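Putative transcriptional regulator protein, LacI family (Rhizobium etli, PDB 3MIZ) probably acts as a LacI-family transcriptional regulator, a repressor that binds cis-regulatory DNA. Local coordinates at residues A[223-234]-A[244-252]. Numbering follows the deposited sequence.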
ATOM      1  N   ILE A 223     -22.580 -12.854  -0.693  1.00 28.47           N
ATOM      2  CA  ILE A 223     -21.954 -12.337  -1.897  1.00 31.42           C
ATOM      3  C   ILE A 223     -22.372 -13.005  -3.207  1.00 32.98           C
ATOM      4  O   ILE A 223     -23.419 -12.665  -3.755  1.00 36.55           O
ATOM      5  CB  ILE A 223     -20.419 -12.291  -1.761  1.00 30.60           C
ATOM      6  CG1 ILE A 223     -20.036 -11.534  -0.486  1.00 34.05           C
ATOM      7  CG2 ILE A 223     -19.812 -11.598  -2.977  1.00 29.13           C
ATOM      8  CD1 ILE A 223     -20.550 -10.089  -0.423  1.00 31.79           C
ATOM      9  N   PRO A 224     -21.605 -13.983  -3.717  1.00 32.00           N
ATOM     10  CA  PRO A 224     -22.127 -14.513  -4.980  1.00 31.42           C
ATOM     11  C   PRO A 224     -23.632 -14.829  -5.004  1.00 30.46           C
ATOM     12  O   PRO A 224     -24.344 -14.372  -5.896  1.00 28.27           O
ATOM     13  CB  PRO A 224     -21.253 -15.745  -5.222  1.00 31.18           C
ATOM     14  CG  PRO A 224     -20.941 -16.204  -3.839  1.00 33.28           C
ATOM     15  CD  PRO A 224     -20.630 -14.912  -3.120  1.00 31.78           C
ATOM     16  N   GLN A 225     -24.112 -15.574  -4.011  1.00 30.29           N
ATOM     17  CA  GLN A 225     -25.520 -15.978  -3.950  1.00 29.51           C
ATOM     18  C   GLN A 225     -26.566 -14.868  -4.079  1.00 26.81           C
ATOM     19  O   GLN A 225     -27.485 -14.970  -4.889  1.00 27.71           O
ATOM     20  CB  GLN A 225     -25.794 -16.758  -2.660  1.00 33.00           C
ATOM     21  CG  GLN A 225     -27.203 -17.349  -2.575  1.00 39.23           C
ATOM     22  CD  GLN A 225     -27.512 -17.955  -1.211  1.00 42.38           C
ATOM     23  OE1 GLN A 225     -26.759 -18.790  -0.703  1.00 43.10           O
ATOM     24  NE2 GLN A 225     -28.625 -17.537  -0.614  1.00 43.00           N
ATOM     25  N   ASP A 226     -26.440 -13.818  -3.279  1.00 24.87           N
ATOM     26  CA  ASP A 226     -27.412 -12.729  -3.311  1.00 23.03           C
ATOM     27  C   ASP A 226     -27.020 -11.524  -4.174  1.00 23.03           C
ATOM     28  O   ASP A 226     -27.882 -10.866  -4.762  1.00 22.35           O
ATOM     29  CB  ASP A 226     -27.715 -12.303  -1.874  1.00 22.80           C
ATOM     30  CG  ASP A 226     -28.395 -13.413  -1.083  1.00 25.98           C
ATOM     31  OD1 ASP A 226     -28.271 -13.439   0.156  1.00 24.75           O
ATOM     32  OD2 ASP A 226     -29.062 -14.261  -1.715  1.00 25.91           O
ATOM     33  N   VAL A 227     -25.723 -11.235  -4.252  1.00 21.27           N
ATOM     34  CA  VAL A 227     -25.249 -10.121  -5.070  1.00 18.80           C
ATOM     35  C   VAL A 227     -23.806 -10.355  -5.497  1.00 17.81           C
ATOM     36  O   VAL A 227     -22.963 -10.697  -4.675  1.00 19.12           O
ATOM     37  CB  VAL A 227     -25.340  -8.776  -4.309  1.00 18.35           C
ATOM     38  CG1 VAL A 227     -24.440  -8.801  -3.075  1.00 19.69           C
ATOM     39  CG2 VAL A 227     -24.947  -7.627  -5.239  1.00 17.77           C
ATOM     40  N   SER A 228     -23.527 -10.188  -6.785  1.00 16.26           N
ATOM     41  CA  SER A 228     -22.173 -10.367  -7.295  1.00 16.96           C
ATOM     42  C   SER A 228     -21.426  -9.045  -7.142  1.00 17.96           C
ATOM     43  O   SER A 228     -22.028  -7.979  -7.215  1.00 16.57           O
ATOM     44  CB  SER A 228     -22.198 -10.759  -8.775  1.00 17.78           C
ATOM     45  OG  SER A 228     -22.734 -12.060  -8.966  1.00 19.15           O
ATOM     46  N   ILE A 229     -20.119  -9.117  -6.919  1.00 16.14           N
ATOM     47  CA  ILE A 229     -19.318  -7.908  -6.776  1.00 14.49           C
ATOM     48  C   ILE A 229     -18.004  -8.094  -7.515  1.00 14.22           C
ATOM     49  O   ILE A 229     -17.369  -9.135  -7.388  1.00 13.24           O
ATOM     50  CB  ILE A 229     -19.022  -7.606  -5.288  1.00 14.42           C
ATOM     51  CG1 ILE A 229     -20.340  -7.384  -4.528  1.00 11.25           C
ATOM     52  CG2 ILE A 229     -18.134  -6.364  -5.173  1.00 13.33           C
ATOM     53  CD1 ILE A 229     -20.173  -7.205  -3.035  1.00 15.12           C
ATOM     54  N   VAL A 230     -17.613  -7.103  -8.314  1.00 13.84           N
ATOM     55  CA  VAL A 230     -16.346  -7.162  -9.031  1.00 13.10           C
ATOM     56  C   VAL A 230     -15.619  -5.849  -8.725  1.00 13.52           C
ATOM     57  O   VAL A 230     -16.257  -4.846  -8.412  1.00 11.28           O
ATOM     58  CB  VAL A 230     -16.538  -7.333 -10.574  1.00 14.30           C
ATOM     59  CG1 VAL A 230     -17.257  -8.668 -10.860  1.00 16.81           C
ATOM     60  CG2 VAL A 230     -17.343  -6.171 -11.154  1.00 15.66           C
ATOM     61  N   GLY A 231     -14.292  -5.867  -8.766  1.00 11.68           N
ATOM     62  CA  GLY A 231     -13.548  -4.650  -8.475  1.00 12.71           C
ATOM     63  C   GLY A 231     -12.692  -4.219  -9.648  1.00 12.63           C
ATOM     64  O   GLY A 231     -13.024  -4.500 -10.796  1.00 12.69           O
ATOM     65  N   PHE A 232     -11.598  -3.515  -9.358  1.00 13.46           N
ATOM     66  CA  PHE A 232     -10.681  -3.072 -10.393  1.00 12.79           C
ATOM     67  C   PHE A 232      -9.322  -2.742  -9.774  1.00 15.12           C
ATOM     68  O   PHE A 232      -9.262  -2.119  -8.706  1.00 14.83           O
ATOM     69  CB  PHE A 232     -11.235  -1.834 -11.111  1.00 14.55           C
ATOM     70  CG  PHE A 232     -10.749  -1.687 -12.526  1.00 14.97           C
ATOM     71  CD1 PHE A 232      -9.394  -1.487 -12.797  1.00 15.48           C
ATOM     72  CD2 PHE A 232     -11.645  -1.758 -13.594  1.00 15.16           C
ATOM     73  CE1 PHE A 232      -8.935  -1.360 -14.111  1.00 14.69           C
ATOM     74  CE2 PHE A 232     -11.198  -1.632 -14.915  1.00 15.44           C
ATOM     75  CZ  PHE A 232      -9.839  -1.433 -15.173  1.00 17.31           C
ATOM     76  N   ASP A 233      -8.262  -3.179 -10.458  1.00 12.54           N
ATOM     77  CA  ASP A 233      -6.849  -2.962 -10.100  1.00 13.39           C
ATOM     78  C   ASP A 233      -6.059  -4.232  -9.774  1.00 12.26           C
ATOM     79  O   ASP A 233      -4.884  -4.350 -10.109  1.00 13.39           O
ATOM     80  CB  ASP A 233      -6.695  -2.061  -8.869  1.00 15.32           C
ATOM     81  CG  ASP A 233      -7.124  -0.627  -9.103  1.00 16.44           C
ATOM     82  OD1 ASP A 233      -7.533  -0.263 -10.225  1.00 14.32           O
ATOM     83  OD2 ASP A 233      -7.049   0.136  -8.119  1.00 18.29           O
ATOM     84  N   ASP A 234      -6.737  -5.164  -9.108  1.00 13.40           N
ATOM     85  CA  ASP A 234      -6.162  -6.391  -8.558  1.00 12.78           C
ATOM     86  C   ASP A 234      -5.108  -5.975  -7.545  1.00 13.30           C
ATOM     87  O   ASP A 234      -3.931  -6.338  -7.642  1.00 12.95           O
ATOM     88  CB  ASP A 234      -5.541  -7.339  -9.587  1.00 12.56           C
ATOM     89  CG  ASP A 234      -5.248  -8.728  -8.975  1.00 19.36           C
ATOM     90  OD1 ASP A 234      -5.999  -9.144  -8.056  1.00 17.59           O
ATOM     91  OD2 ASP A 234      -4.287  -9.408  -9.398  1.00 18.62           O
ATOM     92  N   PRO A 244     -15.822 -14.069  -0.506  1.00 16.68           N
ATOM     93  CA  PRO A 244     -15.089 -14.781  -1.561  1.00 16.01           C
ATOM     94  C   PRO A 244     -14.036 -13.929  -2.257  1.00 16.71           C
ATOM     95  O   PRO A 244     -14.116 -12.691  -2.259  1.00 15.13           O
ATOM     96  CB  PRO A 244     -16.198 -15.198  -2.520  1.00 17.39           C
ATOM     97  CG  PRO A 244     -17.151 -14.045  -2.423  1.00 14.94           C
ATOM     98  CD  PRO A 244     -17.210 -13.799  -0.925  1.00 13.90           C
ATOM     99  N   GLU A 245     -13.044 -14.600  -2.842  1.00 16.91           N
ATOM    100  CA  GLU A 245     -11.969 -13.928  -3.565  1.00 19.03           C
ATOM    101  C   GLU A 245     -12.600 -13.025  -4.628  1.00 15.16           C
ATOM    102  O   GLU A 245     -13.467 -13.458  -5.379  1.00 13.48           O
ATOM    103  CB  GLU A 245     -11.060 -14.966  -4.232  1.00 22.46           C
ATOM    104  CG  GLU A 245     -10.234 -15.790  -3.264  1.00 31.57           C
ATOM    105  CD  GLU A 245      -9.161 -14.970  -2.572  1.00 37.05           C
ATOM    106  OE1 GLU A 245      -9.513 -14.021  -1.841  1.00 38.68           O
ATOM    107  OE2 GLU A 245      -7.960 -15.276  -2.763  1.00 39.28           O
ATOM    108  N   LEU A 246     -12.136 -11.781  -4.690  1.00 14.65           N
ATOM    109  CA  LEU A 246     -12.670 -10.778  -5.617  1.00 13.94           C
ATOM    110  C   LEU A 246     -12.279 -10.889  -7.090  1.00 11.86           C
ATOM    111  O   LEU A 246     -11.095 -10.865  -7.441  1.00 14.58           O
ATOM    112  CB  LEU A 246     -12.288  -9.384  -5.116  1.00 12.18           C
ATOM    113  CG  LEU A 246     -12.888  -8.168  -5.824  1.00 14.01           C
ATOM    114  CD1 LEU A 246     -14.396  -8.124  -5.609  1.00 14.31           C
ATOM    115  CD2 LEU A 246     -12.248  -6.907  -5.268  1.00 16.34           C
ATOM    116  N   THR A 247     -13.285 -10.997  -7.952  1.00 11.43           N
ATOM    117  CA  THR A 247     -13.050 -11.053  -9.390  1.00 12.02           C
ATOM    118  C   THR A 247     -12.787  -9.600  -9.789  1.00 12.76           C
ATOM    119  O   THR A 247     -13.541  -8.705  -9.416  1.00  9.73           O
ATOM    120  CB  THR A 247     -14.271 -11.624 -10.105  1.00 14.37           C
ATOM    121  OG1 THR A 247     -14.362 -13.028  -9.801  1.00 13.21           O
ATOM    122  CG2 THR A 247     -14.160 -11.432 -11.614  1.00 13.27           C
ATOM    123  N   THR A 248     -11.724  -9.364 -10.550  1.00 13.44           N
ATOM    124  CA  THR A 248     -11.364  -7.987 -10.883  1.00 13.76           C
ATOM    125  C   THR A 248     -10.630  -7.873 -12.216  1.00 15.74           C
ATOM    126  O   THR A 248     -10.507  -8.845 -12.960  1.00 14.53           O
ATOM    127  CB  THR A 248     -10.468  -7.423  -9.731  1.00 13.65           C
ATOM    128  OG1 THR A 248     -10.262  -6.015  -9.884  1.00 13.85           O
ATOM    129  CG2 THR A 248      -9.115  -8.124  -9.728  1.00 13.30           C
ATOM    130  N   ALA A 249     -10.167  -6.660 -12.513  1.00 15.55           N
ATOM    131  CA  ALA A 249      -9.403  -6.383 -13.724  1.00 14.75           C
ATOM    132  C   ALA A 249      -8.048  -5.931 -13.194  1.00 15.68           C
ATOM    133  O   ALA A 249      -7.961  -4.958 -12.441  1.00 15.14           O
ATOM    134  CB  ALA A 249     -10.067  -5.270 -14.529  1.00 17.59           C
ATOM    135  N   ALA A 250      -6.993  -6.640 -13.570  1.00 14.16           N
ATOM    136  CA  ALA A 250      -5.673  -6.309 -13.072  1.00 13.44           C
ATOM    137  C   ALA A 250      -4.973  -5.223 -13.861  1.00 14.61           C
ATOM    138  O   ALA A 250      -4.808  -5.332 -15.075  1.00 13.68           O
ATOM    139  CB  ALA A 250      -4.801  -7.551 -13.050  1.00 16.26           C
ATOM    140  N   LEU A 251      -4.564  -4.166 -13.171  1.00 13.92           N
ATOM    141  CA  LEU A 251      -3.821  -3.113 -13.846  1.00 14.10           C
ATOM    142  C   LEU A 251      -2.463  -3.784 -14.015  1.00 14.92           C
ATOM    143  O   LEU A 251      -1.916  -4.328 -13.052  1.00 15.07           O
ATOM    144  CB  LEU A 251      -3.705  -1.876 -12.953  1.00 16.75           C
ATOM    145  CG  LEU A 251      -4.920  -0.949 -12.852  1.00 17.17           C
ATOM    146  CD1 LEU A 251      -4.662   0.091 -11.761  1.00 19.44           C
ATOM    147  CD2 LEU A 251      -5.173  -0.270 -14.193  1.00 17.92           C
ATOM    148  N   PRO A 252      -1.915  -3.785 -15.243  1.00 14.91           N
ATOM    149  CA  PRO A 252      -0.620  -4.402 -15.546  1.00 13.82           C
ATOM    150  C   PRO A 252       0.587  -3.579 -15.080  1.00 14.06           C
ATOM    151  O   PRO A 252       1.526  -3.344 -15.842  1.00 11.32           O
ATOM    152  CB  PRO A 252      -0.674  -4.553 -17.065  1.00 15.38           C
ATOM    153  CG  PRO A 252      -1.385  -3.301 -17.472  1.00 15.43           C
ATOM    154  CD  PRO A 252      -2.523  -3.219 -16.465  1.00 13.48           C
TER
HETATM  155  O   HOH W   1      -2.425  -5.320 -10.680  1.00 27.69           O
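Ala249 CB lies over the centre of one face of the Phe232 ring, 3.8 Å from the centroid in a CH-pi contact, and Leu251 CD2 meets the ring edge in its plane. Phe232 points its CB away from 244-252, but a chi1 of -153°, roughly anti to N, brings the ring back to where the small methyl of Ala249 can come close up against its face. Were Phe232 reduced to an alanine, that methyl and Leu251 CD2 would probably lose the ring they pack on, opening a gap toward Ala119 of helix 115-127. Backbone bonds fix this register: Gly231 N donates to Thr247 O (3.0 Å), and Asp233 N reaches Ala249 O nearly head-on (2.7 Å). Leu251 N approaches Asp233 O from above the carbonyl plane, and a water bridges that oxygen to Leu251 O. Glycine suits position 231, since a side chain there would run into Leu246 CD2. Thr248 turns OG1 to Asp206, while Asp234, salt-bridged to Arg287, packs its CB on Ala250 CB. At the far end, the Pro244 ring rests on Ile223. Loop 231-234, continuing strand 228-230, thus pairs with 247-251 around strand 248-250, which flanks 277-285 in a sheet with 110-113, consistent with the inter-subdomain hinge of the periplasmic-binding-protein-like fold of LacI-family regulators.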